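Local coordinates for protein tyrosinase (Aspergillus oryzae, PDB 6JU7) that probably oxidises L-tyrosine and L-dopa to L-dopaquinone with molecular oxygen, using a pair of copper ions, at residues S302-D307 against N327-H332. The protein carries 1 engineered substitution. Numbering follows the deposited sequence.
Sequences SSTRYD and NLEAIH. With TYR (tyrosine), chain E.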
loop_
_atom_site.group_PDB
_atom_site.type_symbol
_atom_site.label_atom_id
_atom_site.label_comp_id
_atom_site.label_asym_id
_atom_site.label_seq_id
_atom_site.Cartn_x
_atom_site.Cartn_y
_atom_site.Cartn_z
ATOM N N SER B 302 -28.188 17.170 -12.184
ATOM C CA SER B 302 -26.822 17.690 -12.114
ATOM C C SER B 302 -26.227 17.889 -10.731
ATOM O O SER B 302 -24.996 17.856 -10.630
ATOM C CB SER B 302 -26.716 19.050 -12.838
ATOM O OG SER B 302 -27.599 20.022 -12.264
ATOM N N SER B 303 -26.994 18.169 -9.690
ATOM C CA SER B 303 -26.399 18.732 -8.483
ATOM C C SER B 303 -27.180 18.428 -7.219
ATOM O O SER B 303 -28.399 18.294 -7.204
ATOM C CB SER B 303 -26.285 20.263 -8.623
ATOM O OG SER B 303 -25.722 20.817 -7.449
ATOM N N THR B 304 -26.437 18.376 -6.119
ATOM C CA THR B 304 -27.079 18.330 -4.809
ATOM C C THR B 304 -27.852 19.607 -4.508
ATOM O O THR B 304 -28.673 19.688 -3.590
ATOM C CB THR B 304 -26.004 18.092 -3.731
ATOM O OG1 THR B 304 -24.920 19.013 -3.901
ATOM C CG2 THR B 304 -25.420 16.692 -3.891
ATOM N N ARG B 305 -27.615 20.679 -5.268
ATOM C CA ARG B 305 -28.298 21.948 -4.978
ATOM C C ARG B 305 -29.811 21.823 -5.097
ATOM O O ARG B 305 -30.575 22.560 -4.455
ATOM C CB ARG B 305 -27.782 23.065 -5.896
ATOM C CG ARG B 305 -28.311 24.454 -5.557
ATOM C CD ARG B 305 -27.754 24.962 -4.245
ATOM N N TYR B 306 -30.301 20.920 -5.946
ATOM C CA TYR B 306 -31.749 20.961 -6.204
ATOM C C TYR B 306 -32.516 20.758 -4.900
ATOM O O TYR B 306 -33.606 21.314 -4.722
ATOM C CB TYR B 306 -32.145 19.905 -7.237
ATOM C CG TYR B 306 -33.414 20.223 -7.994
ATOM C CD1 TYR B 306 -33.410 21.038 -9.120
ATOM C CD2 TYR B 306 -34.639 19.704 -7.579
ATOM C CE1 TYR B 306 -34.591 21.310 -9.791
ATOM C CE2 TYR B 306 -35.822 19.976 -8.244
ATOM C CZ TYR B 306 -35.796 20.791 -9.358
ATOM O OH TYR B 306 -36.964 21.068 -10.046
ATOM N N ASP B 307 -31.947 19.974 -3.998
ATOM C CA ASP B 307 -32.568 19.629 -2.731
ATOM C C ASP B 307 -32.018 20.477 -1.575
ATOM O O ASP B 307 -32.216 20.042 -0.425
ATOM C CB ASP B 307 -32.327 18.162 -2.377
ATOM C CG ASP B 307 -32.878 17.205 -3.407
ATOM O OD1 ASP B 307 -33.980 17.440 -3.938
ATOM O OD2 ASP B 307 -32.177 16.209 -3.674
ATOM N N ASN B 327 -28.807 11.857 -7.546
ATOM C CA ASN B 327 -28.257 12.710 -8.606
ATOM C C ASN B 327 -26.770 12.440 -8.840
ATOM O O ASN B 327 -26.065 11.794 -8.063
ATOM C CB ASN B 327 -28.549 14.178 -8.284
ATOM C CG ASN B 327 -27.739 14.705 -7.115
ATOM O OD1 ASN B 327 -26.544 14.920 -7.267
ATOM N ND2 ASN B 327 -28.370 14.875 -5.956
ATOM N N LEU B 328 -26.260 12.944 -9.957
ATOM C CA LEU B 328 -24.890 12.748 -10.400
ATOM C C LEU B 328 -23.882 13.163 -9.332
ATOM O O LEU B 328 -22.916 12.447 -9.055
ATOM C CB LEU B 328 -24.643 13.619 -11.651
ATOM C CG LEU B 328 -23.220 13.544 -12.219
ATOM C CD1 LEU B 328 -23.000 12.200 -12.899
ATOM C CD2 LEU B 328 -22.974 14.700 -13.180
ATOM N N GLU B 329 -24.091 14.350 -8.780
ATOM C CA GLU B 329 -23.120 14.921 -7.850
ATOM C C GLU B 329 -23.068 14.125 -6.554
ATOM O O GLU B 329 -21.997 13.868 -6.003
ATOM C CB GLU B 329 -23.425 16.403 -7.594
ATOM C CG GLU B 329 -22.293 17.079 -6.828
ATOM C CD GLU B 329 -22.508 18.562 -6.621
ATOM O OE1 GLU B 329 -23.569 19.120 -6.986
ATOM O OE2 GLU B 329 -21.576 19.181 -6.061
ATOM N N ALA B 330 -24.234 13.670 -6.108
ATOM C CA ALA B 330 -24.305 12.832 -4.919
ATOM C C ALA B 330 -23.618 11.493 -5.102
ATOM O O ALA B 330 -22.924 11.025 -4.187
ATOM C CB ALA B 330 -25.767 12.644 -4.527
ATOM N N ILE B 331 -23.803 10.842 -6.250
ATOM C CA ILE B 331 -23.041 9.617 -6.501
ATOM C C ILE B 331 -21.545 9.922 -6.520
ATOM O O ILE B 331 -20.757 9.199 -5.877
ATOM C CB ILE B 331 -23.495 8.942 -7.820
ATOM C CG1 ILE B 331 -24.953 8.502 -7.774
ATOM C CG2 ILE B 331 -22.556 7.796 -8.167
ATOM C CD1 ILE B 331 -25.554 7.954 -9.041
ATOM N N HIS B 332 -21.157 10.980 -7.209
ATOM C CA HIS B 332 -19.749 11.384 -7.293
ATOM C C HIS B 332 -19.166 11.631 -5.911
ATOM O O HIS B 332 -18.013 11.292 -5.632
ATOM C CB HIS B 332 -19.610 12.577 -8.241
ATOM C CG HIS B 332 -18.713 13.690 -7.836
ATOM N ND1 HIS B 332 -19.102 14.641 -6.899
ATOM C CD2 HIS B 332 -17.489 14.081 -8.255
ATOM C CE1 HIS B 332 -18.137 15.522 -6.749
ATOM N NE2 HIS B 332 -17.137 15.212 -7.555
HETATM N N TYR E . -16.310 14.592 1.079
HETATM C CA TYR E . -17.399 15.030 0.213
HETATM C C TYR E . -18.747 14.676 0.846
HETATM O O TYR E . -19.760 15.242 0.403
HETATM C CB TYR E . -17.317 14.413 -1.175
HETATM C CG TYR E . -16.306 15.002 -2.132
HETATM C CD1 TYR E . -16.732 15.721 -3.247
HETATM C CD2 TYR E . -14.941 14.827 -1.965
HETATM C CE1 TYR E . -15.827 16.264 -4.143
HETATM C CE2 TYR E . -14.025 15.357 -2.851
HETATM C CZ TYR E . -14.470 16.074 -3.947
HETATM O OH TYR E . -13.558 16.596 -4.826
HETATM O OXT TYR E . -18.754 13.841 1.769
HETATM O O HOH W 1 -22.447 18.237 -2.951
#
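Ser303 and Glu329 approach to 5.1 Å between their CA atoms where the chain leaving helix 298-302 passes the first turn of helix 328-340. Ser303 has left helical geometry, and a short 3-10 segment, 304-306, follows it. Glu329, its chain extended beyond CG, reaches over to this bend, and its OE1 takes two bonds. Ser303 OG donates to Glu329 OE1 nearly along the C-O axis at 2.8 Å. Thr304 N, 3.1 Å from Glu329 OE1, comes from above the carboxylate plane. A chi1 of 179° turns Ser303 OG away from its own N and beside the carbonyl carbon, where it also accepts from Arg305 N in an ST turn. The other carboxylate oxygen, OE2, accepts from Asn99 N and, weakly, from a water held by Thr304 OG1, itself hydrogen-bonded to Asn99 OD1. Both oxygens of the buried carboxylate are thus held. The methyl CG2 of Thr304 lies 4.1 Å from Ala330 CB, and the Thr304 side chain crosses that of Asn327 at about a right angle. Asn327 N-caps the helix, its OD1 accepting from Ala330 N at 2.9 Å. Three residues beyond Glu329, the copper ligand His332 donates from ND1 to Glu329 O, in the ring plane and onto a carbonyl lone pair (3.1 Å), which helps set the ring's rotation; His332 CE1 is 3.6 Å from CE1 of the bound tyrosine. Glu329 also neighbours the copper ligand His98, placing this second-shell arrangement beside tyrosinase's dicopper site.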